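Local structure of GphF Dehydratase 1 (6MBF) at residues 177-182 / 244-249; 216-221 / 254-259; 259-264 / 277-282. The protein probably dehydrates polyketide intermediates as a double-hotdog domain of the gephyronic acid synthase, and is linked to the olefin rearrangement of that pathway. One frame throughout, in Å; residues are numbered along the deposited sequence.

Contact 1 of 3, residues 177-182 / 244-249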
ATOM      1  N   ARG A 177     -16.667  14.987   0.467  1.00 15.48           N
ATOM      2  CA  ARG A 177     -15.519  14.227  -0.014  1.00 17.42           C
ATOM      3  C   ARG A 177     -14.714  13.604   1.121  1.00 16.93           C
ATOM      4  O   ARG A 177     -13.557  13.213   0.907  1.00 17.77           O
ATOM      5  CB  ARG A 177     -14.594  15.116  -0.856  1.00 20.58           C
ATOM      6  CG  ARG A 177     -15.205  15.692  -2.114  1.00 21.78           C
ATOM      7  CD  ARG A 177     -14.118  16.254  -3.018  1.00 19.57           C
ATOM      8  NE  ARG A 177     -13.404  17.371  -2.409  1.00 18.03           N
ATOM      9  CZ  ARG A 177     -13.821  18.635  -2.454  1.00 20.37           C
ATOM     10  NH1 ARG A 177     -14.951  18.946  -3.087  1.00 19.69           N
ATOM     11  NH2 ARG A 177     -13.106  19.589  -1.874  1.00 19.25           N
ATOM     12  N   GLU A 178     -15.292  13.509   2.315  1.00 16.41           N
ATOM     13  CA  GLU A 178     -14.640  12.903   3.461  1.00 14.69           C
ATOM     14  C   GLU A 178     -15.372  11.641   3.887  1.00 18.06           C
ATOM     15  O   GLU A 178     -16.564  11.452   3.613  1.00 18.14           O
ATOM     16  CB  GLU A 178     -14.570  13.886   4.635  1.00 16.19           C
ATOM     17  CG  GLU A 178     -13.775  15.133   4.312  1.00 17.52           C
ATOM     18  CD  GLU A 178     -13.489  15.994   5.535  1.00 17.41           C
ATOM     19  OE1 GLU A 178     -13.551  15.467   6.670  1.00 17.52           O
ATOM     20  OE2 GLU A 178     -13.195  17.201   5.350  1.00 18.11           O
ATOM     21  N   ALA A 179     -14.635  10.757   4.556  1.00 15.83           N
ATOM     22  CA  ALA A 179     -15.225   9.517   5.033  1.00 15.91           C
ATOM     23  C   ALA A 179     -14.465   9.038   6.255  1.00 16.05           C
ATOM     24  O   ALA A 179     -13.300   9.382   6.465  1.00 17.89           O
ATOM     25  CB  ALA A 179     -15.224   8.431   3.953  1.00 15.51           C
ATOM     26  N   ILE A 180     -15.143   8.227   7.060  1.00 16.18           N
ATOM     27  CA  ILE A 180     -14.502   7.455   8.114  1.00 14.72           C
ATOM     28  C   ILE A 180     -14.842   5.993   7.890  1.00 20.07           C
ATOM     29  O   ILE A 180     -16.015   5.639   7.700  1.00 18.74           O
ATOM     30  CB  ILE A 180     -14.924   7.913   9.518  1.00 21.33           C
ATOM     31  CG1 ILE A 180     -14.359   9.302   9.795  1.00 21.25           C
ATOM     32  CG2 ILE A 180     -14.434   6.919  10.566  1.00 36.31           C
ATOM     33  CD1 ILE A 180     -14.869   9.865  11.059  1.00 37.22           C
ATOM     34  N   GLY A 181     -13.815   5.159   7.865  1.00 19.32           N
ATOM     35  CA  GLY A 181     -13.981   3.739   7.665  1.00 24.67           C
ATOM     36  C   GLY A 181     -13.408   2.995   8.852  1.00 21.65           C
ATOM     37  O   GLY A 181     -12.510   3.485   9.539  1.00 24.88           O
ATOM     38  N   HIS A 182     -13.962   1.822   9.107  1.00 16.92           N
ATOM     39  CA  HIS A 182     -13.449   0.888  10.098  1.00 15.19           C
ATOM     40  C   HIS A 182     -12.940  -0.325   9.332  1.00 15.98           C
ATOM     41  O   HIS A 182     -13.716  -0.970   8.617  1.00 16.93           O
ATOM     42  CB  HIS A 182     -14.552   0.508  11.091  1.00 19.19           C
ATOM     43  CG  HIS A 182     -14.163  -0.570  12.053  1.00 19.04           C
ATOM     44  ND1 HIS A 182     -15.081  -1.434  12.611  1.00 28.55           N
ATOM     45  CD2 HIS A 182     -12.957  -0.924  12.559  1.00 20.42           C
ATOM     46  CE1 HIS A 182     -14.459  -2.270  13.422  1.00 31.12           C
ATOM     47  NE2 HIS A 182     -13.171  -1.978  13.413  1.00 19.40           N
ATOM     48  N   VAL A 244     -10.177   4.884   9.942  1.00 15.52           N
ATOM     49  CA  VAL A 244      -9.418   5.715   9.018  1.00 13.81           C
ATOM     50  C   VAL A 244     -10.283   6.891   8.595  1.00 17.28           C
ATOM     51  O   VAL A 244     -11.450   6.711   8.231  1.00 20.62           O
ATOM     52  CB  VAL A 244      -8.927   4.918   7.795  1.00 17.85           C
ATOM     53  CG1 VAL A 244     -10.076   4.153   7.128  1.00 18.02           C
ATOM     54  CG2 VAL A 244      -8.227   5.851   6.814  1.00 18.07           C
ATOM     55  N   HIS A 245      -9.722   8.090   8.675  1.00 15.02           N
ATOM     56  CA  HIS A 245     -10.346   9.275   8.112  1.00 13.33           C
ATOM     57  C   HIS A 245      -9.662   9.592   6.788  1.00 14.80           C
ATOM     58  O   HIS A 245      -8.430   9.595   6.710  1.00 17.50           O
ATOM     59  CB  HIS A 245     -10.241  10.453   9.083  1.00 16.72           C
ATOM     60  CG  HIS A 245     -10.806  11.724   8.544  1.00 16.98           C
ATOM     61  ND1 HIS A 245     -10.123  12.919   8.596  1.00 22.98           N
ATOM     62  CD2 HIS A 245     -11.974  11.985   7.910  1.00 17.35           C
ATOM     63  CE1 HIS A 245     -10.854  13.866   8.035  1.00 20.27           C
ATOM     64  NE2 HIS A 245     -11.979  13.324   7.607  1.00 16.11           N
ATOM     65  N   LEU A 246     -10.451   9.834   5.741  1.00 15.67           N
ATOM     66  CA  LEU A 246      -9.895  10.159   4.435  1.00 13.63           C
ATOM     67  C   LEU A 246     -10.534  11.435   3.908  1.00 15.22           C
ATOM     68  O   LEU A 246     -11.688  11.744   4.223  1.00 15.29           O
ATOM     69  CB  LEU A 246     -10.095   9.015   3.423  1.00 14.74           C
ATOM     70  CG  LEU A 246     -11.519   8.779   2.906  1.00 20.97           C
ATOM     71  CD1 LEU A 246     -11.825   9.617   1.654  1.00 25.48           C
ATOM     72  CD2 LEU A 246     -11.716   7.332   2.582  1.00 21.70           C
ATOM     73  N   ARG A 247      -9.772  12.177   3.108  1.00 13.17           N
ATOM     74  CA  ARG A 247     -10.283  13.384   2.462  1.00 13.89           C
ATOM     75  C   ARG A 247      -9.816  13.412   1.013  1.00 15.82           C
ATOM     76  O   ARG A 247      -8.614  13.462   0.739  1.00 15.98           O
ATOM     77  CB  ARG A 247      -9.839  14.656   3.201  1.00 16.63           C
ATOM     78  CG  ARG A 247     -10.273  15.946   2.483  1.00 18.17           C
ATOM     79  CD  ARG A 247      -9.860  17.226   3.238  1.00 17.93           C
ATOM     80  NE  ARG A 247     -10.482  17.327   4.557  1.00 18.55           N
ATOM     81  CZ  ARG A 247      -9.819  17.442   5.708  1.00 20.50           C
ATOM     82  NH1 ARG A 247      -8.489  17.470   5.725  1.00 22.90           N
ATOM     83  NH2 ARG A 247     -10.491  17.532   6.851  1.00 21.22           N
ATOM     84  N   LEU A 248     -10.768  13.388   0.088  1.00 15.37           N
ATOM     85  CA  LEU A 248     -10.460  13.544  -1.323  1.00 14.81           C
ATOM     86  C   LEU A 248     -10.276  15.019  -1.655  1.00 17.97           C
ATOM     87  O   LEU A 248     -11.034  15.874  -1.187  1.00 16.96           O
ATOM     88  CB  LEU A 248     -11.581  12.942  -2.172  1.00 16.44           C
ATOM     89  CG  LEU A 248     -11.437  11.446  -2.462  1.00 23.19           C
ATOM     90  CD1 LEU A 248     -12.793  10.824  -2.762  1.00 25.06           C
ATOM     91  CD2 LEU A 248     -10.476  11.223  -3.632  1.00 17.21           C
ATOM     92  N   HIS A 249      -9.257  15.316  -2.456  1.00 14.05           N
ATOM     93  CA  HIS A 249      -9.061  16.661  -2.955  1.00 16.41           C
ATOM     94  C   HIS A 249     -10.159  16.995  -3.965  1.00 19.79           C
ATOM     95  O   HIS A 249     -10.790  16.095  -4.522  1.00 19.32           O
ATOM     96  CB  HIS A 249      -7.678  16.788  -3.599  1.00 17.67           C
ATOM     97  CG  HIS A 249      -6.547  16.711  -2.623  1.00 20.30           C
ATOM     98  ND1 HIS A 249      -5.280  17.166  -2.919  1.00 22.84           N
ATOM     99  CD2 HIS A 249      -6.492  16.241  -1.354  1.00 19.82           C
ATOM    100  CE1 HIS A 249      -4.490  16.974  -1.878  1.00 25.13           C
ATOM    101  NE2 HIS A 249      -5.200  16.416  -0.913  1.00 20.26           N
TER
HETATM  102  O   HOH W   1     -10.787  18.535  -0.434  1.00 19.31           O

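Contact 2 of 3, residues 216-221 / 254-259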
ATOM      1  N   ALA A 216     -18.885   6.044  -6.170  1.00 20.10           N
ATOM      2  CA  ALA A 216     -20.257   6.512  -6.045  1.00 22.30           C
ATOM      3  C   ALA A 216     -20.633   7.456  -7.180  1.00 26.39           C
ATOM      4  O   ALA A 216     -21.820   7.586  -7.496  1.00 24.89           O
ATOM      5  CB  ALA A 216     -20.465   7.204  -4.699  1.00 24.38           C
ATOM      6  N   HIS A 217     -19.647   8.090  -7.821  1.00 23.77           N
ATOM      7  CA  HIS A 217     -19.893   9.137  -8.802  1.00 26.38           C
ATOM      8  C   HIS A 217     -19.378   8.841 -10.202  1.00 21.92           C
ATOM      9  O   HIS A 217     -19.767   9.553 -11.136  1.00 25.58           O
ATOM     10  CB  HIS A 217     -19.263  10.459  -8.337  1.00 23.21           C
ATOM     11  CG  HIS A 217     -19.625  10.835  -6.937  1.00 31.46           C
ATOM     12  ND1 HIS A 217     -20.847  11.378  -6.604  1.00 35.14           N
ATOM     13  CD2 HIS A 217     -18.927  10.737  -5.781  1.00 27.99           C
ATOM     14  CE1 HIS A 217     -20.885  11.604  -5.303  1.00 35.98           C
ATOM     15  NE2 HIS A 217     -19.734  11.220  -4.779  1.00 31.95           N
ATOM     16  N   GLU A 218     -18.508   7.849 -10.382  1.00 19.98           N
ATOM     17  CA  GLU A 218     -17.996   7.542 -11.708  1.00 18.42           C
ATOM     18  C   GLU A 218     -17.645   6.061 -11.789  1.00 20.80           C
ATOM     19  O   GLU A 218     -17.622   5.345 -10.782  1.00 22.03           O
ATOM     20  CB  GLU A 218     -16.795   8.436 -12.066  1.00 22.53           C
ATOM     21  CG  GLU A 218     -15.661   8.459 -11.049  1.00 22.08           C
ATOM     22  CD  GLU A 218     -14.598   9.488 -11.400  1.00 18.90           C
ATOM     23  OE1 GLU A 218     -14.375  10.421 -10.604  1.00 20.81           O
ATOM     24  OE2 GLU A 218     -13.992   9.373 -12.486  1.00 23.54           O
ATOM     25  N   SER A 219     -17.373   5.610 -13.011  1.00 18.78           N
ATOM     26  CA  SER A 219     -17.284   4.184 -13.299  1.00 23.85           C
ATOM     27  C   SER A 219     -16.028   3.558 -12.704  1.00 22.40           C
ATOM     28  O   SER A 219     -14.962   4.175 -12.645  1.00 19.67           O
ATOM     29  CB  SER A 219     -17.301   3.951 -14.815  1.00 23.79           C
ATOM     30  OG  SER A 219     -16.993   2.603 -15.144  1.00 26.40           O
ATOM     31  N   HIS A 220     -16.152   2.297 -12.294  1.00 21.50           N
ATOM     32  CA  HIS A 220     -14.999   1.523 -11.863  1.00 25.00           C
ATOM     33  C   HIS A 220     -14.311   0.796 -13.017  1.00 23.29           C
ATOM     34  O   HIS A 220     -13.332   0.080 -12.783  1.00 24.82           O
ATOM     35  CB  HIS A 220     -15.406   0.526 -10.768  1.00 26.31           C
ATOM     36  CG  HIS A 220     -16.262  -0.597 -11.258  1.00 29.38           C
ATOM     37  ND1 HIS A 220     -17.466  -0.392 -11.896  1.00 32.26           N
ATOM     38  CD2 HIS A 220     -16.090  -1.941 -11.200  1.00 29.32           C
ATOM     39  CE1 HIS A 220     -17.999  -1.558 -12.212  1.00 28.38           C
ATOM     40  NE2 HIS A 220     -17.185  -2.515 -11.799  1.00 29.76           N
ATOM     41  N   ARG A 221     -14.781   0.966 -14.255  1.00 21.53           N
ATOM     42  CA  ARG A 221     -13.987   0.530 -15.396  1.00 24.87           C
ATOM     43  C   ARG A 221     -12.789   1.462 -15.574  1.00 24.34           C
ATOM     44  O   ARG A 221     -12.860   2.654 -15.267  1.00 26.50           O
ATOM     45  CB  ARG A 221     -14.832   0.499 -16.675  1.00 29.42           C
ATOM     46  CG  ARG A 221     -14.176  -0.286 -17.810  1.00 63.06           C
ATOM     47  CD  ARG A 221     -15.001  -0.301 -19.097  1.00 55.80           C
ATOM     48  NE  ARG A 221     -14.741   0.858 -19.949  1.00 59.74           N
ATOM     49  CZ  ARG A 221     -13.608   1.064 -20.616  1.00 56.15           C
ATOM     50  NH1 ARG A 221     -12.606   0.198 -20.529  1.00 65.51           N
ATOM     51  NH2 ARG A 221     -13.467   2.146 -21.367  1.00 75.18           N
ATOM     52  N   THR A 254     -16.914  16.866 -12.357  1.00 21.47           N
ATOM     53  CA  THR A 254     -18.024  16.218 -11.664  1.00 22.66           C
ATOM     54  C   THR A 254     -18.570  15.031 -12.437  1.00 20.67           C
ATOM     55  O   THR A 254     -19.462  14.337 -11.938  1.00 22.75           O
ATOM     56  CB  THR A 254     -19.168  17.211 -11.415  1.00 28.01           C
ATOM     57  OG1 THR A 254     -19.656  17.697 -12.675  1.00 26.86           O
ATOM     58  CG2 THR A 254     -18.700  18.375 -10.566  1.00 27.56           C
ATOM     59  N   ASP A 255     -18.069  14.791 -13.647  1.00 22.35           N
ATOM     60  CA  ASP A 255     -18.511  13.675 -14.471  1.00 21.29           C
ATOM     61  C   ASP A 255     -17.558  12.492 -14.358  1.00 21.74           C
ATOM     62  O   ASP A 255     -17.934  11.431 -13.853  1.00 26.38           O
ATOM     63  CB  ASP A 255     -18.650  14.137 -15.934  1.00 18.07           C
ATOM     64  CG  ASP A 255     -18.887  12.980 -16.899  1.00 27.52           C
ATOM     65  OD1 ASP A 255     -18.393  13.052 -18.043  1.00 22.13           O
ATOM     66  OD2 ASP A 255     -19.550  11.992 -16.520  1.00 25.10           O
ATOM     67  N   HIS A 256     -16.307  12.676 -14.771  1.00 17.38           N
ATOM     68  CA  HIS A 256     -15.395  11.554 -14.933  1.00 20.98           C
ATOM     69  C   HIS A 256     -13.983  12.105 -14.851  1.00 24.91           C
ATOM     70  O   HIS A 256     -13.672  13.094 -15.518  1.00 21.59           O
ATOM     71  CB  HIS A 256     -15.651  10.856 -16.277  1.00 16.31           C
ATOM     72  CG  HIS A 256     -14.778   9.672 -16.530  1.00 22.58           C
ATOM     73  ND1 HIS A 256     -15.178   8.380 -16.250  1.00 22.07           N
ATOM     74  CD2 HIS A 256     -13.534   9.575 -17.057  1.00 23.08           C
ATOM     75  CE1 HIS A 256     -14.215   7.542 -16.590  1.00 17.32           C
ATOM     76  NE2 HIS A 256     -13.207   8.241 -17.080  1.00 25.81           N
ATOM     77  N   ASN A 257     -13.144  11.492 -14.020  1.00 18.17           N
ATOM     78  CA  ASN A 257     -11.799  11.993 -13.790  1.00 17.11           C
ATOM     79  C   ASN A 257     -10.758  10.941 -14.144  1.00 20.65           C
ATOM     80  O   ASN A 257     -10.970   9.739 -13.955  1.00 21.57           O
ATOM     81  CB  ASN A 257     -11.615  12.419 -12.327  1.00 20.23           C
ATOM     82  CG  ASN A 257     -12.480  13.598 -11.956  1.00 19.70           C
ATOM     83  OD1 ASN A 257     -12.125  14.750 -12.220  1.00 21.86           O
ATOM     84  ND2 ASN A 257     -13.629  13.322 -11.354  1.00 23.05           N
ATOM     85  N   GLN A 258      -9.617  11.403 -14.655  1.00 18.23           N
ATOM     86  CA  GLN A 258      -8.482  10.510 -14.849  1.00 20.48           C
ATOM     87  C   GLN A 258      -7.646  10.364 -13.587  1.00 20.57           C
ATOM     88  O   GLN A 258      -6.943   9.357 -13.443  1.00 16.59           O
ATOM     89  CB  GLN A 258      -7.585  11.003 -15.986  1.00 21.16           C
ATOM     90  CG  GLN A 258      -8.210  10.871 -17.362  1.00 28.70           C
ATOM     91  CD  GLN A 258      -8.652   9.451 -17.667  1.00 32.09           C
ATOM     92  OE1 GLN A 258      -7.876   8.500 -17.539  1.00 34.51           O
ATOM     93  NE2 GLN A 258      -9.910   9.299 -18.068  1.00 40.77           N
ATOM     94  N   THR A 259      -7.701  11.343 -12.681  1.00 18.90           N
ATOM     95  CA  THR A 259      -6.889  11.315 -11.474  1.00 14.15           C
ATOM     96  C   THR A 259      -7.695  11.794 -10.277  1.00 18.83           C
ATOM     97  O   THR A 259      -8.664  12.553 -10.409  1.00 20.05           O
ATOM     98  CB  THR A 259      -5.628  12.187 -11.590  1.00 19.46           C
ATOM     99  OG1 THR A 259      -6.013  13.547 -11.829  1.00 21.63           O
ATOM    100  CG2 THR A 259      -4.730  11.705 -12.720  1.00 22.62           C
TER
HETATM  101  O   HOH W   2     -19.569   9.457 -14.353  1.00 30.22           O
HETATM  102  O   HOH W   3     -20.756  11.885 -12.019  1.00 38.09           O
HETATM  103  O   HOH W   4     -17.802   7.312 -15.241  1.00 30.17           O

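Contact 3 of 3, residues 259-264 / 277-282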
ATOM      1  N   THR A 259      -7.701  11.343 -12.681  1.00 18.90           N
ATOM      2  CA  THR A 259      -6.889  11.315 -11.474  1.00 14.15           C
ATOM      3  C   THR A 259      -7.695  11.794 -10.277  1.00 18.83           C
ATOM      4  O   THR A 259      -8.664  12.553 -10.409  1.00 20.05           O
ATOM      5  CB  THR A 259      -5.628  12.187 -11.590  1.00 19.46           C
ATOM      6  OG1 THR A 259      -6.013  13.547 -11.829  1.00 21.63           O
ATOM      7  CG2 THR A 259      -4.730  11.705 -12.720  1.00 22.62           C
ATOM      8  N   HIS A 260      -7.275  11.329  -9.100  1.00 15.25           N
ATOM      9  CA  HIS A 260      -7.738  11.838  -7.818  1.00 17.66           C
ATOM     10  C   HIS A 260      -6.545  11.904  -6.877  1.00 15.64           C
ATOM     11  O   HIS A 260      -5.523  11.244  -7.093  1.00 17.51           O
ATOM     12  CB  HIS A 260      -8.825  10.962  -7.186  1.00 18.77           C
ATOM     13  CG  HIS A 260     -10.183  11.164  -7.771  1.00 19.08           C
ATOM     14  ND1 HIS A 260     -10.984  12.228  -7.426  1.00 19.26           N
ATOM     15  CD2 HIS A 260     -10.894  10.425  -8.656  1.00 22.24           C
ATOM     16  CE1 HIS A 260     -12.128  12.146  -8.082  1.00 22.34           C
ATOM     17  NE2 HIS A 260     -12.098  11.061  -8.837  1.00 21.94           N
ATOM     18  N   THR A 261      -6.694  12.703  -5.826  1.00 15.88           N
ATOM     19  CA  THR A 261      -5.705  12.791  -4.756  1.00 14.51           C
ATOM     20  C   THR A 261      -6.437  12.708  -3.426  1.00 15.05           C
ATOM     21  O   THR A 261      -7.556  13.216  -3.298  1.00 15.36           O
ATOM     22  CB  THR A 261      -4.882  14.089  -4.850  1.00 18.79           C
ATOM     23  OG1 THR A 261      -4.263  14.180  -6.138  1.00 21.34           O
ATOM     24  CG2 THR A 261      -3.788  14.129  -3.780  1.00 19.63           C
ATOM     25  N   ALA A 262      -5.829  12.045  -2.439  1.00 13.43           N
ATOM     26  CA  ALA A 262      -6.462  11.901  -1.137  1.00 14.33           C
ATOM     27  C   ALA A 262      -5.412  11.938  -0.036  1.00 16.28           C
ATOM     28  O   ALA A 262      -4.260  11.533  -0.236  1.00 17.20           O
ATOM     29  CB  ALA A 262      -7.267  10.594  -1.042  1.00 16.34           C
ATOM     30  N   ASP A 263      -5.833  12.422   1.130  1.00 13.91           N
ATOM     31  CA  ASP A 263      -5.079  12.336   2.371  1.00 13.47           C
ATOM     32  C   ASP A 263      -5.805  11.392   3.324  1.00 13.77           C
ATOM     33  O   ASP A 263      -7.035  11.296   3.306  1.00 15.22           O
ATOM     34  CB  ASP A 263      -4.924  13.715   3.023  1.00 14.81           C
ATOM     35  CG  ASP A 263      -4.383  14.750   2.068  1.00 21.65           C
ATOM     36  OD1 ASP A 263      -3.355  14.470   1.421  1.00 16.38           O
ATOM     37  OD2 ASP A 263      -4.987  15.841   1.964  1.00 21.38           O
ATOM     38  N   LEU A 264      -5.046  10.682   4.153  1.00 12.19           N
ATOM     39  CA  LEU A 264      -5.645   9.724   5.071  1.00 13.43           C
ATOM     40  C   LEU A 264      -4.940   9.777   6.415  1.00 16.18           C
ATOM     41  O   LEU A 264      -3.747  10.077   6.501  1.00 16.19           O
ATOM     42  CB  LEU A 264      -5.587   8.283   4.535  1.00 14.68           C
ATOM     43  CG  LEU A 264      -6.258   7.974   3.198  1.00 12.12           C
ATOM     44  CD1 LEU A 264      -5.301   8.198   2.048  1.00 14.62           C
ATOM     45  CD2 LEU A 264      -6.734   6.521   3.206  1.00 14.77           C
ATOM     46  N   VAL A 277      -1.086   9.467   5.711  1.00 15.23           N
ATOM     47  CA  VAL A 277      -0.792   9.386   4.283  1.00 13.70           C
ATOM     48  C   VAL A 277      -1.135  10.738   3.672  1.00 15.77           C
ATOM     49  O   VAL A 277      -2.285  11.183   3.756  1.00 17.06           O
ATOM     50  CB  VAL A 277      -1.580   8.260   3.586  1.00 14.85           C
ATOM     51  CG1 VAL A 277      -1.287   8.274   2.097  1.00 17.49           C
ATOM     52  CG2 VAL A 277      -1.235   6.890   4.187  1.00 15.55           C
ATOM     53  N   ASP A 278      -0.144  11.401   3.080  1.00 16.20           N
ATOM     54  CA  ASP A 278      -0.349  12.697   2.446  1.00 14.91           C
ATOM     55  C   ASP A 278      -0.270  12.552   0.935  1.00 15.99           C
ATOM     56  O   ASP A 278       0.722  12.037   0.409  1.00 14.36           O
ATOM     57  CB  ASP A 278       0.691  13.724   2.911  1.00 15.83           C
ATOM     58  CG  ASP A 278       0.591  14.024   4.389  1.00 24.79           C
ATOM     59  OD1 ASP A 278       1.646  14.217   5.034  1.00 28.21           O
ATOM     60  OD2 ASP A 278      -0.545  14.050   4.904  1.00 22.83           O
ATOM     61  N   ALA A 279      -1.302  13.039   0.244  1.00 16.34           N
ATOM     62  CA  ALA A 279      -1.317  13.131  -1.212  1.00 15.68           C
ATOM     63  C   ALA A 279      -1.060  11.771  -1.869  1.00 14.45           C
ATOM     64  O   ALA A 279      -0.143  11.594  -2.675  1.00 16.11           O
ATOM     65  CB  ALA A 279      -0.311  14.186  -1.696  1.00 17.06           C
ATOM     66  N   LEU A 280      -1.887  10.798  -1.505  1.00 12.78           N
ATOM     67  CA  LEU A 280      -1.994   9.604  -2.322  1.00 13.86           C
ATOM     68  C   LEU A 280      -2.529  10.004  -3.693  1.00 17.24           C
ATOM     69  O   LEU A 280      -3.596  10.612  -3.795  1.00 16.39           O
ATOM     70  CB  LEU A 280      -2.923   8.599  -1.645  1.00 16.39           C
ATOM     71  CG  LEU A 280      -3.249   7.343  -2.455  1.00 17.97           C
ATOM     72  CD1 LEU A 280      -2.010   6.496  -2.646  1.00 25.06           C
ATOM     73  CD2 LEU A 280      -4.362   6.537  -1.788  1.00 17.95           C
ATOM     74  N   GLN A 281      -1.778   9.700  -4.743  1.00 13.36           N
ATOM     75  CA  GLN A 281      -2.123  10.114  -6.097  1.00 15.16           C
ATOM     76  C   GLN A 281      -2.645   8.900  -6.854  1.00 18.69           C
ATOM     77  O   GLN A 281      -1.960   7.877  -6.946  1.00 20.18           O
ATOM     78  CB  GLN A 281      -0.910  10.745  -6.782  1.00 18.00           C
ATOM     79  CG  GLN A 281      -0.555  12.107  -6.172  1.00 24.03           C
ATOM     80  CD  GLN A 281       0.938  12.369  -6.089  1.00 43.24           C
ATOM     81  OE1 GLN A 281       1.543  12.285  -5.013  1.00 37.04           O
ATOM     82  NE2 GLN A 281       1.538  12.713  -7.218  1.00 23.24           N
ATOM     83  N   LEU A 282      -3.871   9.000  -7.365  1.00 16.43           N
ATOM     84  CA  LEU A 282      -4.529   7.905  -8.064  1.00 14.93           C
ATOM     85  C   LEU A 282      -4.726   8.263  -9.530  1.00 17.65           C
ATOM     86  O   LEU A 282      -5.064   9.401  -9.856  1.00 19.16           O
ATOM     87  CB  LEU A 282      -5.894   7.596  -7.443  1.00 17.28           C
ATOM     88  CG  LEU A 282      -5.947   7.287  -5.949  1.00 17.16           C
ATOM     89  CD1 LEU A 282      -7.412   7.068  -5.529  1.00 17.21           C
ATOM     90  CD2 LEU A 282      -5.103   6.065  -5.658  1.00 19.69           C
TER

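Contact 1 of 3, residues 177-182 / 244-249
R177 reaches over L248 at the end of the strand pair and gives up more surface to the contact than any other residue here. Its chain bends at chi3 (-63°), which swings NE back to L248 O at 3.1 Å; the oxygen lies in the guanidinium plane, but the nitrogen sits above the carbonyl plane. A water accepts from R177 NH2 and donates to the same L248 O, so that oxygen is gripped both directly and through solvent. The backbone answers with L248 N to R177 O at 2.9 Å.

E178 comes next, its carboxylate divided between two partners. R247 approaches side-on, NE and NH2 both closing on E178 OE2 from one face of the carboxylate in a salt bridge, at 2.8 Å for NE, with the two planes 75° apart. The other oxygen, E178 OE1, takes H245 NE2 at 2.8 Å. A trans chi1 (177°) carries the H245 ring toward E178, and NE2 meets OE1 in the ring plane but from above the carboxylate plane. Two donor side chains thus restrain the carboxylate's rotation.

On the opposite face A179 CB meets L246 CG at 3.9 Å. A179 and L246 form a hydrogen-bonded pair, as do G181 and V244, where V244 N to G181 O is 2.7 Å. A179, L246 and L248 pack on helix 200-214, whereas the other face mixes the E178-H245-R247 network with buried I180. A curved antiparallel sheet packed on a helix is the architecture of the hotdog fold, to which this dehydratase family belongs.

Contact 2 of 3, residues 216-221 / 254-259
E218 holds N257 with both carboxylate oxygens: OE2 accepts from the backbone N of N257 at 2.7 Å, and OE1 takes the side-chain ND2 of N257 at 3.1 Å. Both bonds are nearly straight, and both use the syn side of the carboxylate, 27° out of its plane. The amide plane is turned 47° from the carboxylate. E218 CG sits between the backbone N and the carbonyl carbon (chi1 53°), and the chain extended beyond it carries the carboxylate to N257. R284 adds a salt bridge to OE2 and H260 NE2 a bond to OE1, so each oxygen of E218 has at least two donors. N257 is itself steadied by S253, whose backbone N donates to N257 OD1.

Both segments are loops, and the carboxylate ties the one that follows helix 200-214 of the hotdog fold to the connection between strands 241-248 and 259-267. Within 216-221, S219 OG accepts from R221 N, an ST turn.

Farther out, E218 OE2 lies over one face of the H256 ring, offset toward its rim, with ND1 4.1 Å away. A water joins S219 N to H256 ND1. Another lies within hydrogen-bonding distance of H217 O (2.7 Å) and T254 O, bridging the two carbonyls. Packing is light: E218 CB rests 3.7 Å from D255 O.

Contact 3 of 3, residues 259-264 / 277-282
D263 CG lies anti to the carbonyl carbon (chi1 -52°), which carries the carboxylate toward the neighbouring strand until OD1 meets A279 N at 2.8 Å, nearly along the C-O axis. The bond gives A279 N an acceptor where its N-H makes only a poor angle with A262 O; A279 has left the strand conformation, its phi and psi both 56°, in the left-handed region. T261 CG2, anti to the backbone N, lies 3.7 Å from A279 CA.

A262 is met by two residues, A279 and L280, the signature of a G1 beta bulge, and the register moves by one residue between the A262-L280 and L264-V277 pairs of this antiparallel hairpin. L280 N keeps A262 O, at 2.8 Å but with an N-H angle of only 135°. Either side of the bulge the ladder is regular: H260 pairs with L282, and V277 N reaches L264 O at 2.8 Å.

The other carboxylate oxygen of D263 belongs to H249, while D278 OD2, 4.5 Å from D263 OD1, pairs with R265 in a salt bridge that would offset the proximity of like charges.

On the apolar face L264 and V277 run alongside each other, L264 CD1 4.0 Å from V277 CG1. L264 CD1 also approaches L280 CD2. Helix 200-214 covers this face, F207 against L280 and F211 and I214 against L282.

How the contacts relate
Contacts 1 and 3 belong to neighbouring strands of one sheet, their centres about 11 Å apart. Segment 244-249 is bonded to 259-264 by probable backbone hydrogen bonds, H249 N to T261 O at 2.8 Å and R247 N to D263 O at 2.9 Å, giving the strand order 178-184, 241-248, 259-267, 273-284. Contact 2 lies beyond the start of strand 259-267, where 254-259, in the loop between the two middle strands, meets 216-221, in the loop after helix 200-214. It shares T259 with contact 3 and joins it through E218 OE1 to H260 NE2, 3.0 Å. Contacts 1 and 2 do not touch. A bound magnesium ion lies about 8 Å from the L282 side chain.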